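Local atomic coordinates of VAO-type flavoprotein oxidase VAO615 (PDB entry 6F72), a protein that probably acts as an oxidoreductase whose bicovalently bound FAD, once reduced, reacts rapidly with molecular oxygen, although no substrate has yet been identified. Residues E205-A210 with T389-H394; G336-T341 with D364-P369; D534-L539 with G559-D564. All blocks are in the same frame, centred on the assembly; numbering follows the deposited sequence.

Contact 1 joins a helix of the FAD-binding part to helix 391-399, which follows edge strand 382-388 of the large antiparallel sheet; contact 2 joins strand 339-344 of that sheet to a covering helix. Contact 2 is nested within the loop that contact 1 closes; their centres lie about 21 Å apart and their nearest atoms about 7 Å. Contact 3 follows later in the chain, on the opposite side of the chain's centre from contact 1; its centre is about 37 Å from that of contact 1 and about 40 Å from that of contact 2. None touches FAD: the side chain of Y207 comes within about 8 Å, while the side chain of F340 and residue G559 remain about 13 Å away.

Contact 1. Residues E205-A210 with T389-H394; sequences EAYAMA and TNYYDH
Y207 and Y391 meet as a T-shaped (edge-to-face) aromatic pair where helix 203-212 of the FAD-binding PCMH-type domain faces the start of helix 391-399, just beyond an edge strand of the large antiparallel sheet. The ring of Y207 is the flat wall of the contact, and Y391 is the first bump, pointing its edge at one face of that wall, CE2 leading; the centroids are 6.0 Å apart and the planes stand at 82°. Beyond the rings, at their phenol ends, the two hydroxyls do not meet directly. A water bridges them, accepting from Y391 OH at 2.6 Å and donating to Y207 OH at 3.2 Å. The hydroxyl of Y207 also hydrogen-bonds to the carbonyl of G220, so its ring is fixed at the phenol end as well as by packing; F395 also meets this ring.

Y392 is the second bump. Its CG is anti to the backbone N (chi1 -170°), a turn that carries the ring across to helix 203-212, where its edge settles against the backbone between Y207 and A208. There Y392 CD2 lies 3.7 Å from CB of Y207, and CE2 sits beside the methyl of A208, alongside the peptide. F396 meets the ring of Y392, and the glycan sugar carried by N211 touches it, so this outer part of the interface lies beside a glycosylation site.

The start of helix 391-399 is held by N390 at the N-cap, whose OD1 accepts from D393 N at 2.8 Å in a nearly straight bond (176°). The closest approaches to the peptide between Y207 and A208 are made by ring carbons: Y392 CE2 lies 3.6 Å from A208 N, and Y392 CD2 lies 3.5 Å from Y207 O.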
loop_
_atom_site.group_PDB
_atom_site.type_symbol
_atom_site.label_atom_id
_atom_site.label_comp_id
_atom_site.label_asym_id
_atom_site.label_seq_id
_atom_site.Cartn_x
_atom_site.Cartn_y
_atom_site.Cartn_z
ATOM N N GLU A 205 -2.868 0.231 14.934
ATOM C CA GLU A 205 -3.884 0.957 15.680
ATOM C C GLU A 205 -5.274 0.367 15.425
ATOM O O GLU A 205 -6.022 0.100 16.379
ATOM C CB GLU A 205 -3.812 2.458 15.354
ATOM C CG GLU A 205 -2.660 3.165 16.077
ATOM C CD GLU A 205 -2.150 4.419 15.380
ATOM O OE1 GLU A 205 -2.473 4.648 14.192
ATOM O OE2 GLU A 205 -1.412 5.184 16.031
ATOM N N ALA A 206 -5.603 0.139 14.151
ATOM C CA ALA A 206 -6.849 -0.536 13.773
ATOM C C ALA A 206 -6.994 -1.903 14.463
ATOM O O ALA A 206 -8.073 -2.222 14.968
ATOM C CB ALA A 206 -6.952 -0.673 12.259
ATOM N N TYR A 207 -5.907 -2.675 14.526
ATOM C CA TYR A 207 -5.919 -4.021 15.130
ATOM C C TYR A 207 -6.054 -4.004 16.640
ATOM O O TYR A 207 -6.789 -4.829 17.191
ATOM C CB TYR A 207 -4.680 -4.841 14.743
ATOM C CG TYR A 207 -4.507 -5.088 13.257
ATOM C CD1 TYR A 207 -5.601 -5.035 12.376
ATOM C CD2 TYR A 207 -3.251 -5.391 12.731
ATOM C CE1 TYR A 207 -5.441 -5.252 11.017
ATOM C CE2 TYR A 207 -3.082 -5.617 11.368
ATOM C CZ TYR A 207 -4.175 -5.546 10.520
ATOM O OH TYR A 207 -4.019 -5.769 9.174
ATOM N N ALA A 208 -5.340 -3.083 17.301
ATOM C CA ALA A 208 -5.484 -2.864 18.743
ATOM C C ALA A 208 -6.932 -2.494 19.092
ATOM O O ALA A 208 -7.497 -3.038 20.044
ATOM C CB ALA A 208 -4.503 -1.800 19.246
ATOM N N MET A 209 -7.522 -1.603 18.291
ATOM C CA MET A 209 -8.885 -1.122 18.492
ATOM C C MET A 209 -9.940 -2.215 18.260
ATOM O O MET A 209 -10.855 -2.384 19.074
ATOM C CB MET A 209 -9.141 0.114 17.619
ATOM C CG MET A 209 -10.519 0.728 17.787
ATOM S SD MET A 209 -11.654 0.190 16.500
ATOM C CE MET A 209 -13.225 0.627 17.239
ATOM N N ALA A 210 -9.804 -2.947 17.153
ATOM C CA ALA A 210 -10.708 -4.050 16.850
ATOM C C ALA A 210 -10.605 -5.157 17.897
ATOM O O ALA A 210 -11.637 -5.633 18.379
ATOM C CB ALA A 210 -10.473 -4.596 15.441
ATOM N N THR A 389 -5.711 -17.708 20.112
ATOM C CA THR A 389 -6.978 -17.393 20.787
ATOM C C THR A 389 -7.799 -16.369 20.005
ATOM O O THR A 389 -9.032 -16.428 19.987
ATOM C CB THR A 389 -6.718 -16.850 22.205
ATOM O OG1 THR A 389 -5.738 -17.669 22.842
ATOM C CG2 THR A 389 -7.998 -16.853 23.055
ATOM N N ASN A 390 -7.098 -15.448 19.352
ATOM C CA ASN A 390 -7.709 -14.332 18.648
ATOM C C ASN A 390 -6.909 -14.018 17.392
ATOM O O ASN A 390 -5.857 -14.625 17.156
ATOM C CB ASN A 390 -7.770 -13.120 19.580
ATOM C CG ASN A 390 -6.412 -12.741 20.116
ATOM O OD1 ASN A 390 -5.650 -12.038 19.459
ATOM N ND2 ASN A 390 -6.091 -13.228 21.306
ATOM N N TYR A 391 -7.394 -13.070 16.594
ATOM C CA TYR A 391 -6.700 -12.673 15.373
ATOM C C TYR A 391 -5.423 -11.879 15.612
ATOM O O TYR A 391 -4.414 -12.145 14.945
ATOM C CB TYR A 391 -7.613 -11.879 14.453
ATOM C CG TYR A 391 -6.939 -11.401 13.181
ATOM C CD1 TYR A 391 -6.376 -12.305 12.272
ATOM C CD2 TYR A 391 -6.878 -10.041 12.884
ATOM C CE1 TYR A 391 -5.761 -11.863 11.108
ATOM C CE2 TYR A 391 -6.273 -9.588 11.722
ATOM C CZ TYR A 391 -5.723 -10.500 10.837
ATOM O OH TYR A 391 -5.133 -10.034 9.689
ATOM N N TYR A 392 -5.479 -10.899 16.525
ATOM C CA TYR A 392 -4.339 -10.039 16.864
ATOM C C TYR A 392 -3.107 -10.897 17.153
ATOM O O TYR A 392 -2.060 -10.698 16.530
ATOM C CB TYR A 392 -4.677 -9.111 18.046
ATOM C CG TYR A 392 -3.657 -8.004 18.328
ATOM C CD1 TYR A 392 -2.477 -8.269 19.046
ATOM C CD2 TYR A 392 -3.888 -6.683 17.901
ATOM C CE1 TYR A 392 -1.553 -7.261 19.313
ATOM C CE2 TYR A 392 -2.968 -5.670 18.161
ATOM C CZ TYR A 392 -1.802 -5.964 18.868
ATOM O OH TYR A 392 -0.878 -4.977 19.126
ATOM N N ASP A 393 -3.265 -11.871 18.053
ATOM C CA ASP A 393 -2.212 -12.836 18.393
ATOM C C ASP A 393 -1.657 -13.577 17.208
ATOM O O ASP A 393 -0.439 -13.688 17.081
ATOM C CB ASP A 393 -2.705 -13.848 19.420
ATOM C CG ASP A 393 -2.809 -13.262 20.805
ATOM O OD1 ASP A 393 -2.564 -12.045 20.977
ATOM O OD2 ASP A 393 -3.141 -14.034 21.725
ATOM N N HIS A 394 -2.551 -14.087 16.354
ATOM C CA HIS A 394 -2.162 -14.770 15.112
ATOM C C HIS A 394 -1.332 -13.858 14.214
ATOM O O HIS A 394 -0.252 -14.257 13.761
ATOM C CB HIS A 394 -3.389 -15.287 14.358
ATOM C CG HIS A 394 -3.100 -15.733 12.959
ATOM N ND1 HIS A 394 -2.648 -17.000 12.661
ATOM C CD2 HIS A 394 -3.211 -15.083 11.774
ATOM C CE1 HIS A 394 -2.492 -17.111 11.354
ATOM N NE2 HIS A 394 -2.822 -15.963 10.792
HETATM O O HOH W 1 -6.353 -7.865 8.811
#

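Contact 2. Residues G336-T341 with D364-P369; sequences GGNSFT and DRLLRP
At the edge of the F340 ring, near its plane, sits CD2 of L367, 3.9 Å from CZ. Other aromatic rings pack around the same phenylalanine: F333 stacks on it, and F370 meets it edge-to-face. The second flat group is the amide of N338; it and the side chain of L366 approach from opposite directions, with N338 ND2 3.4 Å from L366 CD2 and both OD1 and ND2 4.0 Å from CD1. In L366, chi1 (-75°) sets CG beside the backbone N and chi2 (159°) turns the methyls, so that both reach the amide.

These pairs join helix 360-376 to strand 339-344 of the antiparallel sheet and to the turn leading into it. That turn opens with a Schellman motif, in which G337 has positive phi and ends helix 316-335. N338 ND2 donates back to the carbonyl of F333 near the end of that helix.

Across the two segments the contact is therefore one of van der Waals packing, leucine methyls against a ring in one pair and against an amide in the other, while ND2 of N338 spends a donor on F333 O.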
loop_
_atom_site.group_PDB
_atom_site.type_symbol
_atom_site.label_atom_id
_atom_site.label_comp_id
_atom_site.label_asym_id
_atom_site.label_seq_id
_atom_site.Cartn_x
_atom_site.Cartn_y
_atom_site.Cartn_z
ATOM N N GLY A 336 -12.587 -21.956 1.565
ATOM C CA GLY A 336 -13.006 -22.232 2.935
ATOM C C GLY A 336 -12.777 -21.064 3.885
ATOM O O GLY A 336 -12.998 -21.201 5.086
ATOM N N GLY A 337 -12.330 -19.923 3.350
ATOM C CA GLY A 337 -12.097 -18.704 4.127
ATOM C C GLY A 337 -10.669 -18.491 4.609
ATOM O O GLY A 337 -10.420 -17.595 5.410
ATOM N N ASN A 338 -9.737 -19.303 4.102
ATOM C CA ASN A 338 -8.339 -19.321 4.553
ATOM C C ASN A 338 -7.398 -18.657 3.553
ATOM O O ASN A 338 -7.787 -18.417 2.413
ATOM C CB ASN A 338 -7.876 -20.762 4.777
ATOM C CG ASN A 338 -8.893 -21.603 5.510
ATOM O OD1 ASN A 338 -9.134 -21.410 6.693
ATOM N ND2 ASN A 338 -9.488 -22.562 4.803
ATOM N N SER A 339 -6.161 -18.378 3.980
ATOM C CA SER A 339 -5.149 -17.798 3.101
ATOM C C SER A 339 -3.746 -18.297 3.398
ATOM O O SER A 339 -3.443 -18.696 4.535
ATOM C CB SER A 339 -5.153 -16.278 3.207
ATOM O OG SER A 339 -4.725 -15.873 4.496
ATOM N N PHE A 340 -2.897 -18.263 2.368
ATOM C CA PHE A 340 -1.451 -18.386 2.535
ATOM C C PHE A 340 -0.771 -17.113 2.097
ATOM O O PHE A 340 -1.020 -16.609 0.996
ATOM C CB PHE A 340 -0.884 -19.563 1.738
ATOM C CG PHE A 340 -0.891 -20.862 2.487
ATOM C CD1 PHE A 340 -0.152 -21.011 3.671
ATOM C CD2 PHE A 340 -1.619 -21.953 2.003
ATOM C CE1 PHE A 340 -0.156 -22.223 4.361
ATOM C CE2 PHE A 340 -1.627 -23.168 2.684
ATOM C CZ PHE A 340 -0.899 -23.300 3.867
ATOM N N THR A 341 0.064 -16.583 2.988
ATOM C CA THR A 341 1.045 -15.574 2.631
ATOM C C THR A 341 2.414 -16.275 2.635
ATOM O O THR A 341 2.750 -17.007 3.576
ATOM C CB THR A 341 0.923 -14.303 3.520
ATOM O OG1 THR A 341 1.722 -13.249 2.973
ATOM C CG2 THR A 341 1.328 -14.540 4.996
ATOM N N ASP A 364 -5.071 -29.363 10.656
ATOM C CA ASP A 364 -4.525 -30.621 10.126
ATOM C C ASP A 364 -5.243 -31.117 8.865
ATOM O O ASP A 364 -4.585 -31.477 7.883
ATOM C CB ASP A 364 -4.514 -31.714 11.205
ATOM C CG ASP A 364 -3.545 -31.418 12.347
ATOM O OD1 ASP A 364 -2.583 -30.631 12.167
ATOM O OD2 ASP A 364 -3.754 -31.986 13.439
ATOM N N ARG A 365 -6.580 -31.101 8.890
ATOM C CA ARG A 365 -7.396 -31.487 7.718
ATOM C C ARG A 365 -7.176 -30.515 6.549
ATOM O O ARG A 365 -7.069 -30.943 5.392
ATOM C CB ARG A 365 -8.891 -31.608 8.062
ATOM C CG ARG A 365 -9.255 -32.731 9.034
ATOM C CD ARG A 365 -10.764 -32.866 9.251
ATOM N NE ARG A 365 -11.454 -31.568 9.264
ATOM C CZ ARG A 365 -11.885 -30.918 10.350
ATOM N NH1 ARG A 365 -11.732 -31.427 11.570
ATOM N NH2 ARG A 365 -12.480 -29.739 10.208
ATOM N N LEU A 366 -7.064 -29.220 6.866
ATOM C CA LEU A 366 -6.801 -28.187 5.857
ATOM C C LEU A 366 -5.410 -28.315 5.220
ATOM O O LEU A 366 -5.232 -28.042 4.027
ATOM C CB LEU A 366 -6.993 -26.785 6.443
ATOM C CG LEU A 366 -8.426 -26.301 6.669
ATOM C CD1 LEU A 366 -8.459 -25.178 7.699
ATOM C CD2 LEU A 366 -9.085 -25.872 5.362
ATOM N N LEU A 367 -4.436 -28.741 6.016
ATOM C CA LEU A 367 -3.056 -28.837 5.539
ATOM C C LEU A 367 -2.743 -30.154 4.815
ATOM O O LEU A 367 -1.829 -30.198 3.978
ATOM C CB LEU A 367 -2.061 -28.588 6.675
ATOM C CG LEU A 367 -2.046 -27.211 7.349
ATOM C CD1 LEU A 367 -0.884 -27.171 8.329
ATOM C CD2 LEU A 367 -1.977 -26.057 6.348
ATOM N N ARG A 368 -3.532 -31.191 5.111
ATOM C CA ARG A 368 -3.315 -32.554 4.603
ATOM C C ARG A 368 -3.169 -32.712 3.078
ATOM O O ARG A 368 -2.322 -33.510 2.657
ATOM C CB ARG A 368 -4.335 -33.547 5.191
ATOM C CG ARG A 368 -3.860 -34.998 5.240
ATOM C CD ARG A 368 -2.671 -35.196 6.177
ATOM N NE ARG A 368 -1.619 -36.003 5.543
ATOM C CZ ARG A 368 -0.325 -35.997 5.885
ATOM N NH1 ARG A 368 0.131 -35.224 6.867
ATOM N NH2 ARG A 368 0.528 -36.772 5.232
ATOM N N PRO A 369 -3.940 -31.955 2.250
ATOM C CA PRO A 369 -3.678 -32.072 0.800
ATOM C C PRO A 369 -2.289 -31.572 0.379
ATOM O O PRO A 369 -1.620 -32.238 -0.427
ATOM C CB PRO A 369 -4.766 -31.204 0.159
ATOM C CG PRO A 369 -5.824 -31.076 1.199
ATOM C CD PRO A 369 -5.098 -31.076 2.505
#

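Contact 3. Residues D534-L539 with G559-D564; sequences DNYARL and GSEVWD
Y536 carries its CG anti to the backbone N (chi1 -162°), extending the ring from helix 536-546 toward the segment 559-564. E561, by contrast, bends back on itself, its CG between the backbone N and the carbonyl carbon and its chain folded again at chi2, which brings its carboxylate round to meet the tyrosine from the opposite direction. The contact joins this helix of the berberine-bridge-enzyme-like C-terminal region to the 3-10 turn 560-562, which runs into the two-stranded hairpin of 563-565 and 571-573.

The phenol oxygen does both kinds of polar work. It accepts the backbone N-H of G559 in a nearly straight bond (176°), N to OH 2.9 Å, and donates a weak hydrogen bond to OE1 of E561. A phenylalanine in place of Y536 would probably leave G559 N without its acceptor and E561 OE1 without the phenol donor. The carboxylate oxygen lies at the edge of the ring, near its plane, and the two planes are 42° apart. Around the ring, W527 and K528 of helix 527-532 add packing, and Y532 meets it. The second carboxylate oxygen stays farther off, E561 OE2 being 3.7 Å from Y536 OH, against 2.9 Å for OE1.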
loop_
_atom_site.group_PDB
_atom_site.type_symbol
_atom_site.label_atom_id
_atom_site.label_comp_id
_atom_site.label_asym_id
_atom_site.label_seq_id
_atom_site.Cartn_x
_atom_site.Cartn_y
_atom_site.Cartn_z
ATOM N N ASP A 534 -11.676 -1.433 -17.513
ATOM C CA ASP A 534 -12.883 -0.850 -18.097
ATOM C C ASP A 534 -13.542 0.202 -17.188
ATOM O O ASP A 534 -14.190 1.108 -17.698
ATOM C CB ASP A 534 -13.884 -1.941 -18.557
ATOM C CG ASP A 534 -13.300 -2.862 -19.631
ATOM O OD1 ASP A 534 -12.613 -2.356 -20.545
ATOM O OD2 ASP A 534 -13.524 -4.100 -19.564
ATOM N N ASN A 535 -13.333 0.109 -15.870
ATOM C CA ASN A 535 -13.805 1.124 -14.903
ATOM C C ASN A 535 -13.302 2.547 -15.118
ATOM O O ASN A 535 -13.882 3.482 -14.571
ATOM C CB ASN A 535 -13.474 0.730 -13.464
ATOM C CG ASN A 535 -14.430 -0.290 -12.904
ATOM O OD1 ASN A 535 -15.566 -0.440 -13.378
ATOM N ND2 ASN A 535 -13.979 -1.000 -11.875
ATOM N N TYR A 536 -12.238 2.700 -15.909
ATOM C CA TYR A 536 -11.557 3.986 -16.051
ATOM C C TYR A 536 -12.427 5.146 -16.543
ATOM O O TYR A 536 -12.318 6.251 -16.006
ATOM C CB TYR A 536 -10.258 3.883 -16.881
ATOM C CG TYR A 536 -9.371 5.085 -16.658
ATOM C CD1 TYR A 536 -8.549 5.152 -15.529
ATOM C CD2 TYR A 536 -9.381 6.172 -17.547
ATOM C CE1 TYR A 536 -7.756 6.258 -15.286
ATOM C CE2 TYR A 536 -8.582 7.286 -17.316
ATOM C CZ TYR A 536 -7.777 7.318 -16.185
ATOM O OH TYR A 536 -6.966 8.405 -15.930
ATOM N N ALA A 537 -13.283 4.903 -17.536
ATOM C CA ALA A 537 -14.158 5.957 -18.061
ATOM C C ALA A 537 -15.046 6.535 -16.949
ATOM O O ALA A 537 -15.180 7.759 -16.840
ATOM C CB ALA A 537 -15.003 5.440 -19.214
ATOM N N ARG A 538 -15.608 5.649 -16.121
ATOM C CA ARG A 538 -16.524 6.049 -15.051
ATOM C C ARG A 538 -15.778 6.714 -13.898
ATOM O O ARG A 538 -16.264 7.700 -13.335
ATOM C CB ARG A 538 -17.370 4.887 -14.529
ATOM C CG ARG A 538 -18.598 5.383 -13.780
ATOM C CD ARG A 538 -19.258 4.321 -12.928
ATOM N NE ARG A 538 -20.125 4.968 -11.951
ATOM C CZ ARG A 538 -20.655 4.374 -10.886
ATOM N NH1 ARG A 538 -20.418 3.088 -10.642
ATOM N NH2 ARG A 538 -21.433 5.075 -10.067
ATOM N N LEU A 539 -14.613 6.163 -13.562
ATOM C CA LEU A 539 -13.693 6.783 -12.607
ATOM C C LEU A 539 -13.320 8.197 -13.037
ATOM O O LEU A 539 -13.236 9.101 -12.203
ATOM C CB LEU A 539 -12.462 5.906 -12.398
ATOM C CG LEU A 539 -12.694 4.625 -11.589
ATOM C CD1 LEU A 539 -11.555 3.627 -11.740
ATOM C CD2 LEU A 539 -12.950 4.923 -10.113
ATOM N N GLY A 559 -7.244 10.509 -13.903
ATOM C CA GLY A 559 -7.255 11.903 -14.332
ATOM C C GLY A 559 -5.922 12.619 -14.170
ATOM O O GLY A 559 -5.866 13.852 -14.260
ATOM N N SER A 560 -4.849 11.852 -13.944
ATOM C CA SER A 560 -3.508 12.426 -13.746
ATOM C C SER A 560 -2.911 12.931 -15.043
ATOM O O SER A 560 -2.025 13.803 -15.018
ATOM C CB SER A 560 -2.558 11.413 -13.116
ATOM O OG SER A 560 -2.471 10.252 -13.911
ATOM N N GLU A 561 -3.391 12.385 -16.163
ATOM C CA GLU A 561 -2.955 12.787 -17.499
ATOM C C GLU A 561 -3.273 14.263 -17.827
ATOM O O GLU A 561 -2.864 14.772 -18.866
ATOM C CB GLU A 561 -3.478 11.800 -18.576
ATOM C CG GLU A 561 -4.963 11.915 -18.959
ATOM C CD GLU A 561 -5.951 11.180 -18.031
ATOM O OE1 GLU A 561 -5.554 10.665 -16.959
ATOM O OE2 GLU A 561 -7.164 11.127 -18.370
ATOM N N VAL A 562 -3.983 14.946 -16.930
ATOM C CA VAL A 562 -4.171 16.400 -17.010
ATOM C C VAL A 562 -2.846 17.143 -16.747
ATOM O O VAL A 562 -2.609 18.201 -17.329
ATOM C CB VAL A 562 -5.315 16.878 -16.068
ATOM C CG1 VAL A 562 -5.384 18.400 -15.956
ATOM C CG2 VAL A 562 -6.657 16.342 -16.558
ATOM N N TRP A 563 -1.984 16.575 -15.901
ATOM C CA TRP A 563 -0.683 17.182 -15.585
ATOM C C TRP A 563 0.502 16.449 -16.233
ATOM O O TRP A 563 0.585 15.215 -16.169
ATOM C CB TRP A 563 -0.478 17.258 -14.064
ATOM C CG TRP A 563 -1.500 18.112 -13.354
ATOM C CD1 TRP A 563 -2.605 17.673 -12.668
ATOM C CD2 TRP A 563 -1.521 19.548 -13.269
ATOM N NE1 TRP A 563 -3.298 18.743 -12.151
ATOM C CE2 TRP A 563 -2.663 19.904 -12.505
ATOM C CE3 TRP A 563 -0.680 20.567 -13.750
ATOM C CZ2 TRP A 563 -2.995 21.239 -12.223
ATOM C CZ3 TRP A 563 -1.008 21.895 -13.464
ATOM C CH2 TRP A 563 -2.162 22.217 -12.708
ATOM N N ASP A 564 1.391 17.227 -16.868
ATOM C CA ASP A 564 2.757 16.799 -17.253
ATOM C C ASP A 564 3.750 17.180 -16.166
ATOM O O ASP A 564 3.637 18.249 -15.551
ATOM C CB ASP A 564 3.253 17.501 -18.529
ATOM C CG ASP A 564 2.523 17.076 -19.778
ATOM O OD1 ASP A 564 2.051 15.913 -19.878
ATOM O OD2 ASP A 564 2.444 17.931 -20.687
#